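Local coordinates for protein thioesterase superfamily (Jannaschia sp., PDB 2OAF) that probably hydrolyses thioester bonds, perhaps of acyl-coenzyme A substrates, as a hotdog-fold member of the thioesterase superfamily, at residues Ala16-Cys28 and Arg41-Tyr54. Sequence-based numbering, arbitrary orientation.
Sequences AFVHDVRVTWGDC and RFALEAIDAWWSEY. With PO4 (phosphate ion), chain C.
The imidazole of H19 has the methyl of A49 over one face, with CB 3.7 Å from the ring centroid in a CH-pi contact. The E45 carbonyl oxygen lies over the rim of that same face. The E45 carboxylate is met at the ring's edge, its plane turned 75° from the imidazole. H19 NE2 donates a nearly straight hydrogen bond to E45 OE2, 2.7 Å long at 166°. The bond lies close to the ring plane and reaches OE2 from its anti side, somewhat out of the carboxylate plane. With CG of H19 anti to the backbone N (chi1 177°), the ring reaches past A46 CA, and NE2 comes to E45 OE2. One water donates to both E45 OE2 and D20 O. R22 of the second subunit forms a weak, long ion pair with the same carboxylate. An alanine in place of H19 would probably leave OE2 without this donor and open a gap beside the A49 methyl.

In the hotdog fold, a curved antiparallel sheet wraps a long central helix. Here strand 17-21 pairs with strand 90-99 and slants across helix 41-54 in a roughly antiparallel sense, 8.3 Å between the axes at closest approach. The CB atoms of F17, H19 and V21 are directed toward the helix.

The F42 ring takes V21 CG1 over one face, with CG1 3.6 Å from F42 CD1. The D27 carboxylate meets its edge at CZ, almost perpendicular to the ring. D27 OD2 accepts a hydrogen bond from the T24 backbone N, and OD1 makes a weak salt bridge to R41 NH2 at 3.4 Å. R41 NE also donates weakly to a phosphate ion.

The F17 ring has E53 CB over one face, 4.2 Å from its centroid. F17 CB touches W50 CD1 at 3.9 Å.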
ATOM      1  N   ALA B  16      10.990  21.241  15.700  1.00 40.97           N
ATOM      2  CA  ALA B  16      10.144  20.343  14.921  1.00 38.38           C
ATOM      3  C   ALA B  16       9.899  19.063  15.706  1.00 36.98           C
ATOM      4  O   ALA B  16      10.814  18.507  16.345  1.00 33.03           O
ATOM      5  CB  ALA B  16      10.757  20.031  13.524  1.00 36.52           C
ATOM      6  N   PHE B  17       8.644  18.627  15.677  1.00 36.58           N
ATOM      7  CA  PHE B  17       8.253  17.315  16.144  1.00 33.82           C
ATOM      8  C   PHE B  17       8.918  16.275  15.258  1.00 34.39           C
ATOM      9  O   PHE B  17       8.961  16.426  14.034  1.00 34.79           O
ATOM     10  CB  PHE B  17       6.725  17.213  16.039  1.00 35.21           C
ATOM     11  CG  PHE B  17       6.186  15.872  16.396  1.00 34.62           C
ATOM     12  CD1 PHE B  17       6.234  15.421  17.710  1.00 39.06           C
ATOM     13  CD2 PHE B  17       5.648  15.050  15.432  1.00 39.03           C
ATOM     14  CE1 PHE B  17       5.768  14.175  18.046  1.00 36.10           C
ATOM     15  CE2 PHE B  17       5.169  13.816  15.767  1.00 38.27           C
ATOM     16  CZ  PHE B  17       5.241  13.368  17.076  1.00 36.19           C
ATOM     17  N   VAL B  18       9.409  15.204  15.858  1.00 31.29           N
ATOM     18  CA  VAL B  18      10.017  14.128  15.099  1.00 31.29           C
ATOM     19  C   VAL B  18       9.176  12.867  15.282  1.00 32.13           C
ATOM     20  O   VAL B  18       8.938  12.454  16.414  1.00 32.22           O
ATOM     21  CB  VAL B  18      11.507  13.910  15.519  1.00 31.53           C
ATOM     22  CG1 VAL B  18      12.118  12.709  14.776  1.00 29.88           C
ATOM     23  CG2 VAL B  18      12.329  15.170  15.282  1.00 29.08           C
ATOM     24  N   HIS B  19       8.663  12.324  14.174  1.00 31.86           N
ATOM     25  CA  HIS B  19       7.978  11.030  14.148  1.00 31.63           C
ATOM     26  C   HIS B  19       8.904   9.971  13.550  1.00 31.13           C
ATOM     27  O   HIS B  19       9.397  10.147  12.456  1.00 30.25           O
ATOM     28  CB  HIS B  19       6.697  11.127  13.323  1.00 33.36           C
ATOM     29  CG  HIS B  19       5.980   9.821  13.184  1.00 35.40           C
ATOM     30  ND1 HIS B  19       5.483   9.132  14.274  1.00 34.47           N
ATOM     31  CD2 HIS B  19       5.694   9.068  12.096  1.00 38.01           C
ATOM     32  CE1 HIS B  19       4.939   8.003  13.862  1.00 37.69           C
ATOM     33  NE2 HIS B  19       5.053   7.936  12.544  1.00 37.40           N
ATOM     34  N   ASP B  20       9.126   8.868  14.269  1.00 32.84           N
ATOM     35  CA  ASP B  20       9.957   7.771  13.762  1.00 33.75           C
ATOM     36  C   ASP B  20       9.136   6.873  12.882  1.00 34.01           C
ATOM     37  O   ASP B  20       8.037   6.496  13.268  1.00 33.17           O
ATOM     38  CB  ASP B  20      10.498   6.908  14.892  1.00 36.02           C
ATOM     39  CG  ASP B  20      11.543   7.611  15.748  1.00 41.40           C
ATOM     40  OD1 ASP B  20      11.990   8.712  15.400  1.00 43.65           O
ATOM     41  OD2 ASP B  20      11.896   7.049  16.805  1.00 48.67           O
ATOM     42  N   VAL B  21       9.675   6.543  11.715  1.00 33.83           N
ATOM     43  CA  VAL B  21       9.075   5.597  10.800  1.00 34.35           C
ATOM     44  C   VAL B  21      10.096   4.459  10.606  1.00 35.35           C
ATOM     45  O   VAL B  21      11.259   4.706  10.310  1.00 32.32           O
ATOM     46  CB  VAL B  21       8.701   6.282   9.461  1.00 35.45           C
ATOM     47  CG1 VAL B  21       8.227   5.261   8.437  1.00 33.30           C
ATOM     48  CG2 VAL B  21       7.624   7.361   9.682  1.00 33.96           C
ATOM     49  N   ARG B  22       9.654   3.227  10.829  1.00 35.93           N
ATOM     50  CA  ARG B  22      10.438   2.048  10.579  1.00 39.17           C
ATOM     51  C   ARG B  22      10.276   1.676   9.094  1.00 38.07           C
ATOM     52  O   ARG B  22       9.170   1.382   8.625  1.00 41.90           O
ATOM     53  CB  ARG B  22       9.949   0.883  11.479  1.00 41.65           C
ATOM     54  CG  ARG B  22      10.906  -0.365  11.521  1.00 49.30           C
ATOM     55  CD  ARG B  22      10.336  -1.574  12.404  1.00 53.16           C
ATOM     56  NE  ARG B  22       9.166  -2.238  11.797  1.00 56.52           N
ATOM     57  N   VAL B  23      11.368   1.692   8.344  1.00 34.34           N
ATOM     58  CA  VAL B  23      11.321   1.283   6.939  1.00 31.89           C
ATOM     59  C   VAL B  23      11.767  -0.155   6.881  1.00 30.79           C
ATOM     60  O   VAL B  23      12.729  -0.498   7.530  1.00 32.12           O
ATOM     61  CB  VAL B  23      12.280   2.162   6.114  1.00 31.39           C
ATOM     62  CG1 VAL B  23      12.325   1.708   4.658  1.00 30.14           C
ATOM     63  CG2 VAL B  23      11.846   3.649   6.257  1.00 24.81           C
ATOM     64  N   THR B  24      11.114  -0.988   6.081  1.00 28.09           N
ATOM     65  CA  THR B  24      11.476  -2.393   6.046  1.00 27.98           C
ATOM     66  C   THR B  24      11.530  -2.934   4.633  1.00 28.47           C
ATOM     67  O   THR B  24      11.198  -2.252   3.662  1.00 26.31           O
ATOM     68  CB  THR B  24      10.496  -3.267   6.869  1.00 30.51           C
ATOM     69  OG1 THR B  24       9.239  -3.330   6.203  1.00 30.26           O
ATOM     70  CG2 THR B  24      10.310  -2.732   8.317  1.00 31.09           C
ATOM     71  N   TRP B  25      12.001  -4.162   4.541  1.00 27.70           N
ATOM     72  CA  TRP B  25      12.092  -4.904   3.307  1.00 29.45           C
ATOM     73  C   TRP B  25      10.904  -4.666   2.373  1.00 27.84           C
ATOM     74  O   TRP B  25      11.057  -4.441   1.181  1.00 29.93           O
ATOM     75  CB  TRP B  25      12.206  -6.379   3.678  1.00 28.07           C
ATOM     76  CG  TRP B  25      11.992  -7.342   2.596  1.00 26.86           C
ATOM     77  CD1 TRP B  25      10.812  -7.965   2.269  1.00 30.07           C
ATOM     78  CD2 TRP B  25      12.976  -7.861   1.706  1.00 26.09           C
ATOM     79  NE1 TRP B  25      11.011  -8.821   1.213  1.00 25.57           N
ATOM     80  CE2 TRP B  25      12.328  -8.776   0.851  1.00 23.60           C
ATOM     81  CE3 TRP B  25      14.348  -7.653   1.549  1.00 28.71           C
ATOM     82  CZ2 TRP B  25      13.005  -9.469  -0.141  1.00 26.95           C
ATOM     83  CZ3 TRP B  25      15.008  -8.343   0.572  1.00 29.16           C
ATOM     84  CH2 TRP B  25      14.337  -9.237  -0.270  1.00 28.21           C
ATOM     85  N   GLY B  26       9.711  -4.747   2.934  1.00 29.74           N
ATOM     86  CA  GLY B  26       8.482  -4.671   2.157  1.00 30.94           C
ATOM     87  C   GLY B  26       8.187  -3.307   1.550  1.00 30.69           C
ATOM     88  O   GLY B  26       7.389  -3.173   0.602  1.00 31.08           O
ATOM     89  N   ASP B  27       8.836  -2.286   2.092  1.00 28.78           N
ATOM     90  CA  ASP B  27       8.739  -0.942   1.562  1.00 28.42           C
ATOM     91  C   ASP B  27       9.691  -0.752   0.367  1.00 28.30           C
ATOM     92  O   ASP B  27       9.605   0.256  -0.332  1.00 29.68           O
ATOM     93  CB  ASP B  27       9.148   0.047   2.640  1.00 29.58           C
ATOM     94  CG  ASP B  27       8.229   0.032   3.853  1.00 33.19           C
ATOM     95  OD1 ASP B  27       7.017   0.071   3.652  1.00 32.65           O
ATOM     96  OD2 ASP B  27       8.718  -0.025   5.010  1.00 36.95           O
ATOM     97  N   CYS B  28      10.613  -1.684   0.152  1.00 27.12           N
ATOM     98  CA  CYS B  28      11.677  -1.510  -0.851  1.00 27.01           C
ATOM     99  C   CYS B  28      11.386  -2.134  -2.182  1.00 28.81           C
ATOM    100  O   CYS B  28      10.740  -3.167  -2.260  1.00 30.81           O
ATOM    101  CB  CYS B  28      12.996  -2.110  -0.347  1.00 27.29           C
ATOM    102  SG  CYS B  28      13.608  -1.258   1.158  1.00 32.66           S
ATOM    103  N   ARG B  41       3.288   8.203   1.886  1.00 35.72           N
ATOM    104  CA  ARG B  41       2.634   7.543   3.007  1.00 37.00           C
ATOM    105  C   ARG B  41       3.359   7.794   4.321  1.00 34.54           C
ATOM    106  O   ARG B  41       2.726   8.030   5.358  1.00 32.87           O
ATOM    107  CB  ARG B  41       2.569   6.036   2.793  1.00 37.10           C
ATOM    108  CG  ARG B  41       2.031   5.304   4.031  1.00 47.88           C
ATOM    109  CD  ARG B  41       1.365   3.947   3.768  1.00 52.59           C
ATOM    110  NE  ARG B  41       2.268   2.992   3.143  1.00 54.27           N
ATOM    111  CZ  ARG B  41       3.217   2.325   3.777  1.00 58.52           C
ATOM    112  NH1 ARG B  41       3.417   2.503   5.074  1.00 65.27           N
ATOM    113  NH2 ARG B  41       3.985   1.484   3.096  1.00 67.86           N
ATOM    114  N   PHE B  42       4.689   7.681   4.292  1.00 31.68           N
ATOM    115  CA  PHE B  42       5.491   7.931   5.493  1.00 31.33           C
ATOM    116  C   PHE B  42       5.338   9.378   5.938  1.00 30.39           C
ATOM    117  O   PHE B  42       5.205   9.656   7.125  1.00 31.93           O
ATOM    118  CB  PHE B  42       6.988   7.690   5.265  1.00 33.48           C
ATOM    119  CG  PHE B  42       7.354   6.294   4.833  1.00 34.61           C
ATOM    120  CD1 PHE B  42       6.613   5.186   5.230  1.00 41.93           C
ATOM    121  CD2 PHE B  42       8.498   6.090   4.090  1.00 35.29           C
ATOM    122  CE1 PHE B  42       6.988   3.911   4.849  1.00 39.24           C
ATOM    123  CE2 PHE B  42       8.881   4.815   3.719  1.00 38.89           C
ATOM    124  CZ  PHE B  42       8.117   3.725   4.097  1.00 38.25           C
ATOM    125  N   ALA B  43       5.381  10.311   4.997  1.00 29.07           N
ATOM    126  CA  ALA B  43       5.247  11.733   5.355  1.00 28.90           C
ATOM    127  C   ALA B  43       3.871  12.051   5.967  1.00 27.15           C
ATOM    128  O   ALA B  43       3.757  12.808   6.939  1.00 27.99           O
ATOM    129  CB  ALA B  43       5.542  12.634   4.148  1.00 29.25           C
ATOM    130  N   LEU B  44       2.839  11.441   5.413  1.00 28.79           N
ATOM    131  CA  LEU B  44       1.482  11.619   5.913  1.00 30.33           C
ATOM    132  C   LEU B  44       1.308  11.028   7.306  1.00 29.55           C
ATOM    133  O   LEU B  44       0.644  11.617   8.170  1.00 30.51           O
ATOM    134  CB  LEU B  44       0.470  11.062   4.915  1.00 30.33           C
ATOM    135  CG  LEU B  44      -0.105  12.038   3.866  1.00 29.61           C
ATOM    136  CD1 LEU B  44       0.972  12.893   3.251  1.00 34.21           C
ATOM    137  CD2 LEU B  44      -0.885  11.271   2.764  1.00 37.15           C
ATOM    138  N   GLU B  45       1.911   9.874   7.536  1.00 28.68           N
ATOM    139  CA  GLU B  45       1.931   9.256   8.859  1.00 32.13           C
ATOM    140  C   GLU B  45       2.543  10.202   9.922  1.00 29.68           C
ATOM    141  O   GLU B  45       2.074  10.283  11.056  1.00 28.49           O
ATOM    142  CB  GLU B  45       2.673   7.935   8.768  1.00 33.66           C
ATOM    143  CG  GLU B  45       2.802   7.141  10.074  1.00 49.09           C
ATOM    144  CD  GLU B  45       3.826   5.992   9.970  1.00 46.29           C
ATOM    145  OE1 GLU B  45       3.880   5.353   8.864  1.00 59.31           O
ATOM    146  OE2 GLU B  45       4.560   5.769  10.980  1.00 45.63           O
ATOM    147  N   ALA B  46       3.578  10.930   9.516  1.00 29.48           N
ATOM    148  CA  ALA B  46       4.239  11.921  10.338  1.00 27.54           C
ATOM    149  C   ALA B  46       3.293  13.055  10.708  1.00 27.39           C
ATOM    150  O   ALA B  46       3.283  13.546  11.860  1.00 29.88           O
ATOM    151  CB  ALA B  46       5.446  12.469   9.592  1.00 26.04           C
ATOM    152  N   ILE B  47       2.534  13.525   9.726  1.00 28.90           N
ATOM    153  CA  ILE B  47       1.579  14.602   9.955  1.00 28.55           C
ATOM    154  C   ILE B  47       0.451  14.103  10.871  1.00 30.22           C
ATOM    155  O   ILE B  47       0.035  14.793  11.790  1.00 31.32           O
ATOM    156  CB  ILE B  47       0.993  15.133   8.604  1.00 27.54           C
ATOM    157  CG1 ILE B  47       2.099  15.794   7.733  1.00 26.59           C
ATOM    158  CG2 ILE B  47      -0.207  16.077   8.861  1.00 26.48           C
ATOM    159  CD1 ILE B  47       1.668  16.152   6.273  1.00 26.93           C
ATOM    160  N   ASP B  48      -0.044  12.908  10.610  1.00 29.54           N
ATOM    161  CA  ASP B  48      -1.022  12.272  11.492  1.00 30.44           C
ATOM    162  C   ASP B  48      -0.495  12.204  12.936  1.00 29.56           C
ATOM    163  O   ASP B  48      -1.246  12.471  13.881  1.00 29.14           O
ATOM    164  CB  ASP B  48      -1.375  10.870  10.980  1.00 31.60           C
ATOM    165  CG  ASP B  48      -2.317  10.141  11.904  1.00 33.39           C
ATOM    166  OD1 ASP B  48      -3.538  10.340  11.803  1.00 27.85           O
ATOM    167  OD2 ASP B  48      -1.831   9.390  12.753  1.00 31.71           O
ATOM    168  N   ALA B  49       0.790  11.862  13.103  1.00 29.37           N
ATOM    169  CA  ALA B  49       1.420  11.812  14.429  1.00 30.05           C
ATOM    170  C   ALA B  49       1.546  13.202  15.069  1.00 29.67           C
ATOM    171  O   ALA B  49       1.520  13.341  16.292  1.00 28.32           O
ATOM    172  CB  ALA B  49       2.824  11.090  14.376  1.00 28.72           C
ATOM    173  N   TRP B  50       1.712  14.226  14.238  1.00 29.05           N
ATOM    174  CA  TRP B  50       1.766  15.618  14.737  1.00 30.48           C
ATOM    175  C   TRP B  50       0.424  15.954  15.376  1.00 28.61           C
ATOM    176  O   TRP B  50       0.355  16.466  16.469  1.00 28.21           O
ATOM    177  CB  TRP B  50       2.120  16.609  13.614  1.00 30.00           C
ATOM    178  CG  TRP B  50       2.342  18.004  14.070  1.00 27.40           C
ATOM    179  CD1 TRP B  50       3.552  18.607  14.331  1.00 26.66           C
ATOM    180  CD2 TRP B  50       1.333  19.005  14.318  1.00 25.46           C
ATOM    181  NE1 TRP B  50       3.344  19.926  14.733  1.00 28.28           N
ATOM    182  CE2 TRP B  50       1.997  20.181  14.746  1.00 25.22           C
ATOM    183  CE3 TRP B  50      -0.052  19.021  14.223  1.00 26.81           C
ATOM    184  CZ2 TRP B  50       1.322  21.317  15.079  1.00 26.74           C
ATOM    185  CZ3 TRP B  50      -0.741  20.198  14.555  1.00 28.37           C
ATOM    186  CH2 TRP B  50      -0.061  21.304  14.975  1.00 30.32           C
ATOM    187  N   TRP B  51      -0.652  15.631  14.683  1.00 30.33           N
ATOM    188  CA  TRP B  51      -1.985  15.854  15.234  1.00 31.56           C
ATOM    189  C   TRP B  51      -2.201  15.092  16.527  1.00 32.08           C
ATOM    190  O   TRP B  51      -2.801  15.607  17.442  1.00 33.14           O
ATOM    191  CB  TRP B  51      -3.068  15.476  14.212  1.00 30.32           C
ATOM    192  CG  TRP B  51      -3.189  16.434  13.111  1.00 29.70           C
ATOM    193  CD1 TRP B  51      -2.780  16.261  11.841  1.00 31.56           C
ATOM    194  CD2 TRP B  51      -3.779  17.731  13.175  1.00 34.23           C
ATOM    195  NE1 TRP B  51      -3.081  17.356  11.087  1.00 31.37           N
ATOM    196  CE2 TRP B  51      -3.687  18.288  11.883  1.00 32.02           C
ATOM    197  CE3 TRP B  51      -4.368  18.474  14.196  1.00 33.04           C
ATOM    198  CZ2 TRP B  51      -4.172  19.562  11.571  1.00 33.30           C
ATOM    199  CZ3 TRP B  51      -4.855  19.764  13.884  1.00 37.25           C
ATOM    200  CH2 TRP B  51      -4.746  20.284  12.573  1.00 30.14           C
ATOM    201  N   SER B  52      -1.753  13.848  16.594  1.00 33.04           N
ATOM    202  CA  SER B  52      -1.858  13.088  17.843  1.00 33.22           C
ATOM    203  C   SER B  52      -1.128  13.787  18.983  1.00 34.82           C
ATOM    204  O   SER B  52      -1.611  13.836  20.085  1.00 36.01           O
ATOM    205  CB  SER B  52      -1.281  11.686  17.683  1.00 31.31           C
ATOM    206  OG  SER B  52      -2.148  10.909  16.905  1.00 34.29           O
ATOM    207  N   GLU B  53       0.051  14.313  18.693  1.00 32.69           N
ATOM    208  CA  GLU B  53       0.872  14.931  19.704  1.00 34.06           C
ATOM    209  C   GLU B  53       0.248  16.227  20.238  1.00 34.16           C
ATOM    210  O   GLU B  53       0.245  16.463  21.442  1.00 34.09           O
ATOM    211  CB  GLU B  53       2.261  15.222  19.105  1.00 34.56           C
ATOM    212  CG  GLU B  53       3.250  15.845  20.055  1.00 36.77           C
ATOM    213  CD  GLU B  53       3.636  14.935  21.206  1.00 43.65           C
ATOM    214  OE1 GLU B  53       3.523  13.688  21.067  1.00 47.54           O
ATOM    215  OE2 GLU B  53       4.059  15.495  22.250  1.00 50.65           O
ATOM    216  N   TYR B  54      -0.250  17.076  19.343  1.00 34.29           N
ATOM    217  CA  TYR B  54      -0.691  18.429  19.737  1.00 33.89           C
ATOM    218  C   TYR B  54      -2.193  18.623  19.835  1.00 33.27           C
ATOM    219  O   TYR B  54      -2.634  19.547  20.510  1.00 36.32           O
ATOM    220  CB  TYR B  54      -0.046  19.473  18.816  1.00 34.40           C
ATOM    221  CG  TYR B  54       1.474  19.433  18.948  1.00 35.30           C
ATOM    222  CD1 TYR B  54       2.079  19.828  20.123  1.00 35.59           C
ATOM    223  CD2 TYR B  54       2.285  18.930  17.933  1.00 34.18           C
ATOM    224  CE1 TYR B  54       3.441  19.789  20.274  1.00 41.47           C
ATOM    225  CE2 TYR B  54       3.667  18.867  18.079  1.00 34.98           C
ATOM    226  CZ  TYR B  54       4.239  19.303  19.255  1.00 41.21           C
ATOM    227  OH  TYR B  54       5.608  19.275  19.453  1.00 38.51           O
TER
HETATM  228  P   PO4 C 144       0.982   2.958  -0.658  1.00 48.31           P
HETATM  229  O1  PO4 C 144      -0.190   3.221  -1.561  1.00 48.52           O
HETATM  230  O2  PO4 C 144       2.144   2.442  -1.460  1.00 58.22           O
HETATM  231  O3  PO4 C 144       1.405   4.266  -0.033  1.00 66.16           O
HETATM  232  O4  PO4 C 144       0.562   2.002   0.442  1.00 62.47           O
HETATM  233  O   HOH W   1       6.058   4.676  13.647  1.00 58.06           O